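RNA-binding protein, putative (Trypanosoma brucei, PDB 6E4P) probably binds mRNA through an RNA recognition motif, the domain that this chain comprises and that is seen here with a short stretch of uridines. Local coordinates at residues 9-14 with 61-66; 21-26 with 56-61. All blocks are in the same frame, centred on the assembly; numbering follows the deposited sequence.

Overall arrangement
Both contacts belong to a single RNA recognition motif, in which a five-stranded antiparallel sheet packs against helices 17-24 and 48-57. Interaction 2 is nested along the chain inside the loop closed by interaction 1, and their centres lie about 11 Å apart. Interaction 1 joins the loop after strand 5-9 to the turn between strands 61-63 and 66-70, near the surface; interaction 2, more buried, joins the end of helix 17-24 to the link that follows helix 48-57. Ser-61 belongs to both, and Leu-63 packs on His-23 between them. Uridines of chain A line the 56-62 side, so the two contacts probably help to position the part of the domain that meets RNA.

Interaction 1: residues 9-14 with 61-66; sequences SGLSDE and SELEGA. With nucleotides of chain A.
With OG anti to the backbone N (chi1 -180°), Ser-12 holds this oxygen beside the carbonyl carbon, where Glu-14 N reaches OG in a weak bond (3.4 Å), and CB itself points to Glu-64 and Ala-66; Leu-11, with chi1 -65°, directs its CD2 branch to Leu-63. The contact belongs to an RNA recognition motif: the loop between strand 5-9 and helix 17-24 rests on the type I' hairpin turn, Leu-63 to Ala-66, that joins strand 61-63 to strand 66-70. The methyl of Ala-66 sits in the bend of the loop, its CB 3.3 Å from Gly-10 O and 3.7 Å from Ser-12 N. Alongside, Ser-12 CB lies 3.9 Å from Glu-64 O, and the methyl groups Leu-11 CD2 and Leu-63 CD2 meet at 4.3 Å. This apolar pair faces inward, where both leucines also touch Leu-20 of helix 17-24 and Leu-68.

The polar link between the backbones is made by one water, which accepts from Ser-12 N and adds a second donor to Leu-63 O, beside the turn bond from Ala-66 N. The carboxylate of Glu-64 turns towards the start of helix 17-24, where OE1 is hydrogen-bonded to Thr-15, just before it, and to Thr-19 within it. Glu-62 bends at chi2 and brings OE2 to 2.7 Å from Gly-65 N; the amide meets the anti side of the carboxylate, 19° out of its plane, and helps to hold the turn. At the other end of this residue, Glu-62 N donates a nearly straight bond of 3.0 Å to OP1 of U3 of chain A.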
loop_
_atom_site.group_PDB
_atom_site.type_symbol
_atom_site.label_atom_id
_atom_site.label_comp_id
_atom_site.label_asym_id
_atom_site.label_seq_id
_atom_site.Cartn_x
_atom_site.Cartn_y
_atom_site.Cartn_z
ATOM N N SER E 9 6.656 0.921 1.055
ATOM C CA SER E 9 7.873 1.605 0.641
ATOM C C SER E 9 8.129 1.434 -0.854
ATOM O O SER E 9 7.574 0.538 -1.498
ATOM C CB SER E 9 9.070 1.095 1.453
ATOM O OG SER E 9 9.163 -0.321 1.409
ATOM N N GLY E 10 8.966 2.303 -1.407
ATOM C CA GLY E 10 9.362 2.203 -2.802
ATOM C C GLY E 10 8.453 2.941 -3.769
ATOM O O GLY E 10 8.585 2.787 -4.978
ATOM N N LEU E 11 7.538 3.748 -3.236
ATOM C CA LEU E 11 6.551 4.444 -4.056
ATOM C C LEU E 11 7.162 5.516 -4.943
ATOM O O LEU E 11 8.181 6.119 -4.604
ATOM C CB LEU E 11 5.473 5.086 -3.179
ATOM C CG LEU E 11 4.574 4.158 -2.367
ATOM C CD1 LEU E 11 3.610 4.963 -1.517
ATOM C CD2 LEU E 11 3.824 3.224 -3.290
ATOM N N SER E 12 6.522 5.743 -6.085
ATOM C CA SER E 12 6.880 6.847 -6.955
ATOM C C SER E 12 6.616 8.167 -6.244
ATOM O O SER E 12 5.676 8.271 -5.458
ATOM C CB SER E 12 6.086 6.772 -8.264
ATOM O OG SER E 12 6.425 7.837 -9.128
ATOM N N ASP E 13 7.449 9.168 -6.520
ATOM C CA ASP E 13 7.242 10.520 -6.001
ATOM C C ASP E 13 5.851 11.053 -6.335
ATOM O O ASP E 13 5.289 11.868 -5.601
ATOM C CB ASP E 13 8.295 11.477 -6.566
ATOM C CG ASP E 13 9.712 11.059 -6.227
ATOM O OD1 ASP E 13 9.976 10.755 -5.047
ATOM O OD2 ASP E 13 10.560 11.037 -7.146
ATOM N N GLU E 14 5.309 10.588 -7.455
ATOM C CA GLU E 14 4.028 11.069 -7.960
ATOM C C GLU E 14 2.831 10.438 -7.259
ATOM O O GLU E 14 1.739 11.003 -7.262
ATOM C CB GLU E 14 3.932 10.810 -9.464
ATOM C CG GLU E 14 4.955 11.576 -10.288
ATOM C CD GLU E 14 4.844 13.078 -10.094
ATOM O OE1 GLU E 14 3.706 13.592 -10.010
ATOM O OE2 GLU E 14 5.899 13.744 -10.019
ATOM N N SER E 61 4.896 -5.537 -6.141
ATOM C CA SER E 61 3.899 -5.191 -7.143
ATOM C C SER E 61 4.246 -3.838 -7.743
ATOM O O SER E 61 4.922 -3.019 -7.113
ATOM C CB SER E 61 2.486 -5.177 -6.545
ATOM O OG SER E 61 2.361 -4.230 -5.499
ATOM N N GLU E 62 3.782 -3.609 -8.966
ATOM C CA GLU E 62 4.131 -2.395 -9.688
ATOM C C GLU E 62 3.029 -1.345 -9.564
ATOM O O GLU E 62 1.846 -1.645 -9.724
ATOM C CB GLU E 62 4.414 -2.724 -11.162
ATOM C CG GLU E 62 4.943 -1.562 -11.990
ATOM C CD GLU E 62 3.852 -0.855 -12.775
ATOM O OE1 GLU E 62 2.839 -1.503 -13.116
ATOM O OE2 GLU E 62 4.005 0.351 -13.057
ATOM N N LEU E 63 3.425 -0.112 -9.259
ATOM C CA LEU E 63 2.482 0.995 -9.182
ATOM C C LEU E 63 3.110 2.275 -9.722
ATOM O O LEU E 63 4.110 2.764 -9.185
ATOM C CB LEU E 63 2.006 1.215 -7.743
ATOM C CG LEU E 63 1.023 2.373 -7.547
ATOM C CD1 LEU E 63 -0.199 2.197 -8.433
ATOM C CD2 LEU E 63 0.604 2.499 -6.089
ATOM N N GLU E 64 2.505 2.807 -10.781
ATOM C CA GLU E 64 2.987 4.005 -11.462
ATOM C C GLU E 64 4.486 3.928 -11.748
ATOM O O GLU E 64 5.229 4.880 -11.508
ATOM C CB GLU E 64 2.643 5.251 -10.643
ATOM C CG GLU E 64 1.151 5.582 -10.675
ATOM C CD GLU E 64 0.715 6.532 -9.575
ATOM O OE1 GLU E 64 1.007 6.256 -8.392
ATOM O OE2 GLU E 64 0.066 7.554 -9.891
ATOM N N GLY E 65 4.916 2.776 -12.257
ATOM C CA GLY E 65 6.288 2.583 -12.694
ATOM C C GLY E 65 7.245 2.107 -11.618
ATOM O O GLY E 65 8.366 1.693 -11.912
ATOM N N ALA E 66 6.801 2.156 -10.367
ATOM C CA ALA E 66 7.661 1.828 -9.239
ATOM C C ALA E 66 7.379 0.426 -8.707
ATOM O O ALA E 66 6.287 -0.111 -8.889
ATOM C CB ALA E 66 7.485 2.860 -8.135
ATOM P P U A 3 2.095 -7.146 -10.742
ATOM O OP1 U A 3 2.097 -5.895 -9.950
ATOM O OP2 U A 3 1.911 -7.050 -12.220
ATOM O "O5'" U A 3 3.401 -7.989 -10.400
ATOM C "C5'" U A 3 3.562 -9.324 -10.860
ATOM C "C4'" U A 3 5.009 -9.626 -11.169
ATOM O "O4'" U A 3 5.282 -9.319 -12.559
ATOM C "C3'" U A 3 6.037 -8.807 -10.398
ATOM O "O3'" U A 3 6.308 -9.326 -9.110
ATOM C "C2'" U A 3 7.244 -8.818 -11.322
ATOM O "O2'" U A 3 7.952 -10.045 -11.208
ATOM C "C1'" U A 3 6.576 -8.783 -12.690
ATOM N N1 U A 3 6.470 -7.411 -13.235
ATOM C C2 U A 3 7.573 -6.988 -13.933
ATOM O O2 U A 3 8.558 -7.694 -14.047
ATOM N N3 U A 3 7.483 -5.727 -14.471
ATOM C C4 U A 3 6.408 -4.869 -14.383
ATOM O O4 U A 3 6.481 -3.766 -14.925
ATOM C C5 U A 3 5.291 -5.382 -13.646
ATOM C C6 U A 3 5.357 -6.612 -13.112
HETATM O O HOH W 1 4.352 4.093 -6.765
#

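Interaction 2: residues 21-26 with 56-61; sequences KDHLRQ and TELQAS. With nucleotides of chain A.
Helix 17-24 is running out where residues 21-26 approach the link after helix 48-57, and the backbones stay well apart, the nearest CA atoms being those of Leu-24 and Leu-58 at 7.8 Å. Leu-58 is the first residue to leave helical geometry, and a type II turn carries the chain from it to Ser-61. Side chains bridge the gap between these two elements of the RNA recognition motif. His-23, its CG anti to the backbone N (chi1 -178°), extends its ring across to Ser-61. There NE2 donates to OG over 2.8 Å, with the hydroxyl only 5° out of the ring plane. Ser-61 OG in turn donates to Leu-58 O at 2.7 Å, from 26° off the carbonyl plane. Ser-61 N reaches the same oxygen from the same face, so two bonds from one residue grip the turn carbonyl.

Leu-58 fills the space beside this chain of bonds. Its CD1 lies 3.9 Å from Leu-24 CD2, the two side chains crossing obliquely, while Leu-24 continues onto Val-43 and Phe-45 of the sheet. The other methyl, CD2, faces the RNA, 3.5 Å from C6 of U2 of chain A. The amide of Gln-26 is steadied by NE2, which donates to a lone pair of His-23 O at 3.1 Å, while OE1 lies 2.9 Å from O2 of that uridine. Because Ser-61 OG both accepts from His-23 and donates to Leu-58, the rotation of its hydroxyl is probably fixed. Donation by NE2 means that this nitrogen carries a hydrogen, and His-23, Ser-61 OG and Leu-58 O form a directed relay that probably holds the turn in place beside the phosphate of U3 of chain A.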
loop_
_atom_site.group_PDB
_atom_site.type_symbol
_atom_site.label_atom_id
_atom_site.label_comp_id
_atom_site.label_asym_id
_atom_site.label_seq_id
_atom_site.Cartn_x
_atom_site.Cartn_y
_atom_site.Cartn_z
ATOM N N LYS E 21 -4.351 3.669 -2.528
ATOM C CA LYS E 21 -5.537 2.981 -2.024
ATOM C C LYS E 21 -6.202 2.124 -3.106
ATOM O O LYS E 21 -6.666 1.015 -2.833
ATOM C CB LYS E 21 -6.543 3.987 -1.461
ATOM C CG LYS E 21 -7.827 3.350 -0.955
ATOM C CD LYS E 21 -8.844 4.387 -0.517
ATOM C CE LYS E 21 -8.446 5.035 0.790
ATOM N NZ LYS E 21 -9.652 5.492 1.536
ATOM N N ASP E 22 -6.237 2.630 -4.333
ATOM C CA ASP E 22 -6.836 1.890 -5.442
ATOM C C ASP E 22 -6.067 0.601 -5.722
ATOM O O ASP E 22 -6.660 -0.463 -5.917
ATOM C CB ASP E 22 -6.892 2.760 -6.700
ATOM C CG ASP E 22 -7.205 1.959 -7.952
ATOM O OD1 ASP E 22 -8.381 1.571 -8.130
ATOM O OD2 ASP E 22 -6.277 1.720 -8.761
ATOM N N HIS E 23 -4.742 0.709 -5.747
ATOM C CA HIS E 23 -3.861 -0.449 -5.902
ATOM C C HIS E 23 -4.071 -1.468 -4.781
ATOM O O HIS E 23 -4.240 -2.666 -5.037
ATOM C CB HIS E 23 -2.396 0.007 -5.928
ATOM C CG HIS E 23 -1.414 -1.103 -6.131
ATOM N ND1 HIS E 23 -1.306 -1.796 -7.319
ATOM C CD2 HIS E 23 -0.482 -1.633 -5.301
ATOM C CE1 HIS E 23 -0.356 -2.708 -7.209
ATOM N NE2 HIS E 23 0.161 -2.629 -5.995
ATOM N N LEU E 24 -4.079 -0.996 -3.535
ATOM C CA LEU E 24 -4.163 -1.907 -2.390
ATOM C C LEU E 24 -5.524 -2.579 -2.285
ATOM O O LEU E 24 -5.637 -3.664 -1.715
ATOM C CB LEU E 24 -3.848 -1.168 -1.085
ATOM C CG LEU E 24 -2.419 -0.618 -1.005
ATOM C CD1 LEU E 24 -2.226 0.224 0.247
ATOM C CD2 LEU E 24 -1.378 -1.744 -1.078
ATOM N N ARG E 25 -6.548 -1.933 -2.842
ATOM C CA ARG E 25 -7.917 -2.438 -2.782
ATOM C C ARG E 25 -8.075 -3.801 -3.465
ATOM O O ARG E 25 -9.035 -4.523 -3.191
ATOM C CB ARG E 25 -8.892 -1.422 -3.399
ATOM C CG ARG E 25 -10.351 -1.865 -3.368
ATOM C CD ARG E 25 -11.316 -0.785 -3.832
ATOM N NE ARG E 25 -11.429 0.299 -2.863
ATOM C CZ ARG E 25 -10.871 1.497 -3.008
ATOM N NH1 ARG E 25 -10.160 1.776 -4.092
ATOM N NH2 ARG E 25 -11.031 2.421 -2.071
ATOM N N GLN E 26 -7.141 -4.162 -4.342
ATOM C CA GLN E 26 -7.108 -5.524 -4.877
ATOM C C GLN E 26 -7.069 -6.548 -3.745
ATOM O O GLN E 26 -7.696 -7.608 -3.820
ATOM C CB GLN E 26 -5.902 -5.730 -5.799
ATOM C CG GLN E 26 -5.904 -4.860 -7.057
ATOM C CD GLN E 26 -4.647 -5.043 -7.889
ATOM O OE1 GLN E 26 -4.621 -5.841 -8.828
ATOM N NE2 GLN E 26 -3.594 -4.307 -7.545
ATOM N N THR E 56 1.073 -10.674 1.451
ATOM C CA THR E 56 1.480 -11.880 0.732
ATOM C C THR E 56 1.337 -11.742 -0.780
ATOM O O THR E 56 2.114 -12.328 -1.526
ATOM C CB THR E 56 0.671 -13.132 1.168
ATOM O OG1 THR E 56 -0.735 -12.872 1.051
ATOM C CG2 THR E 56 0.991 -13.515 2.600
ATOM N N GLU E 57 0.344 -10.978 -1.234
ATOM C CA GLU E 57 0.010 -10.972 -2.655
ATOM C C GLU E 57 0.456 -9.725 -3.425
ATOM O O GLU E 57 0.420 -9.723 -4.656
ATOM C CB GLU E 57 -1.492 -11.152 -2.832
ATOM C CG GLU E 57 -2.006 -12.467 -2.279
ATOM C CD GLU E 57 -3.509 -12.571 -2.343
ATOM O OE1 GLU E 57 -4.143 -11.666 -2.924
ATOM O OE2 GLU E 57 -4.059 -13.552 -1.803
ATOM N N LEU E 58 0.883 -8.681 -2.717
ATOM C CA LEU E 58 1.253 -7.430 -3.379
ATOM C C LEU E 58 2.721 -7.049 -3.189
ATOM O O LEU E 58 3.110 -5.919 -3.479
ATOM C CB LEU E 58 0.347 -6.293 -2.887
ATOM C CG LEU E 58 -1.144 -6.433 -3.218
ATOM C CD1 LEU E 58 -1.973 -5.256 -2.677
ATOM C CD2 LEU E 58 -1.341 -6.572 -4.720
ATOM N N GLN E 59 3.541 -7.987 -2.717
ATOM C CA GLN E 59 4.976 -7.732 -2.602
ATOM C C GLN E 59 5.619 -7.577 -3.968
ATOM O O GLN E 59 5.416 -8.407 -4.852
ATOM C CB GLN E 59 5.687 -8.855 -1.836
ATOM C CG GLN E 59 5.403 -8.911 -0.354
ATOM C CD GLN E 59 5.956 -7.723 0.421
ATOM O OE1 GLN E 59 6.546 -6.799 -0.147
ATOM N NE2 GLN E 59 5.766 -7.747 1.734
ATOM N N ALA E 60 6.399 -6.509 -4.120
ATOM C CA ALA E 60 7.099 -6.196 -5.364
ATOM C C ALA E 60 6.115 -5.928 -6.498
ATOM O O ALA E 60 6.458 -6.056 -7.674
ATOM C CB ALA E 60 8.069 -7.316 -5.743
ATOM N N SER E 61 4.896 -5.537 -6.141
ATOM C CA SER E 61 3.899 -5.191 -7.143
ATOM C C SER E 61 4.246 -3.838 -7.743
ATOM O O SER E 61 4.922 -3.019 -7.113
ATOM C CB SER E 61 2.486 -5.177 -6.545
ATOM O OG SER E 61 2.361 -4.230 -5.499
ATOM P P U A 2 2.982 -12.607 -8.667
ATOM O OP1 U A 2 2.189 -12.924 -9.879
ATOM O OP2 U A 2 4.470 -12.612 -8.763
ATOM O "O5'" U A 2 2.489 -11.237 -8.032
ATOM C "C5'" U A 2 1.104 -10.978 -7.873
ATOM C "C4'" U A 2 0.577 -10.122 -8.987
ATOM O "O4'" U A 2 -0.880 -10.179 -8.976
ATOM C "C3'" U A 2 0.934 -8.644 -8.880
ATOM O "O3'" U A 2 0.892 -8.069 -10.188
ATOM C "C2'" U A 2 -0.239 -8.119 -8.068
ATOM O "O2'" U A 2 -0.422 -6.718 -8.123
ATOM C "C1'" U A 2 -1.391 -8.886 -8.730
ATOM N N1 U A 2 -2.607 -9.010 -7.896
ATOM C C2 U A 2 -3.816 -8.769 -8.526
ATOM O O2 U A 2 -3.878 -8.507 -9.720
ATOM N N3 U A 2 -4.931 -8.865 -7.714
ATOM C C4 U A 2 -4.937 -9.169 -6.367
ATOM O O4 U A 2 -6.001 -9.225 -5.750
ATOM C C5 U A 2 -3.640 -9.398 -5.794
ATOM C C6 U A 2 -2.543 -9.313 -6.557
ATOM O OP3 U A 1 7.549 -14.319 -3.633
ATOM P P U A 1 6.402 -13.455 -4.018
ATOM O OP1 U A 1 6.141 -12.576 -2.847
ATOM O OP2 U A 1 6.804 -12.841 -5.307
ATOM O "O5'" U A 1 5.178 -14.449 -4.244
ATOM C "C5'" U A 1 5.115 -15.283 -5.398
ATOM C "C4'" U A 1 3.787 -15.166 -6.109
ATOM O "O4'" U A 1 2.774 -15.869 -5.347
ATOM C "C3'" U A 1 3.266 -13.745 -6.308
ATOM O "O3'" U A 1 2.562 -13.680 -7.546
ATOM C "C2'" U A 1 2.281 -13.580 -5.149
ATOM O "O2'" U A 1 1.256 -12.632 -5.372
ATOM C "C1'" U A 1 1.718 -14.993 -5.016
ATOM N N1 U A 1 1.273 -15.336 -3.658
ATOM C C2 U A 1 -0.077 -15.519 -3.427
ATOM O O2 U A 1 -0.909 -15.389 -4.303
ATOM N N3 U A 1 -0.403 -15.857 -2.135
ATOM C C4 U A 1 0.484 -16.025 -1.086
ATOM O O4 U A 1 0.056 -16.331 0.024
ATOM C C5 U A 1 1.864 -15.818 -1.410
ATOM C C6 U A 1 2.206 -15.490 -2.658
ATOM P P U A 3 2.095 -7.146 -10.742
ATOM O OP1 U A 3 2.097 -5.895 -9.950
ATOM O OP2 U A 3 1.911 -7.050 -12.220
ATOM O "O5'" U A 3 3.401 -7.989 -10.400
ATOM C "C5'" U A 3 3.562 -9.324 -10.860
ATOM C "C4'" U A 3 5.009 -9.626 -11.169
ATOM O "O4'" U A 3 5.282 -9.319 -12.559
ATOM C "C3'" U A 3 6.037 -8.807 -10.398
ATOM O "O3'" U A 3 6.308 -9.326 -9.110
ATOM C "C2'" U A 3 7.244 -8.818 -11.322
ATOM O "O2'" U A 3 7.952 -10.045 -11.208
ATOM C "C1'" U A 3 6.576 -8.783 -12.690
ATOM N N1 U A 3 6.470 -7.411 -13.235
ATOM C C2 U A 3 7.573 -6.988 -13.933
ATOM O O2 U A 3 8.558 -7.694 -14.047
ATOM N N3 U A 3 7.483 -5.727 -14.471
ATOM C C4 U A 3 6.408 -4.869 -14.383
ATOM O O4 U A 3 6.481 -3.766 -14.925
ATOM C C5 U A 3 5.291 -5.382 -13.646
ATOM C C6 U A 3 5.357 -6.612 -13.112
#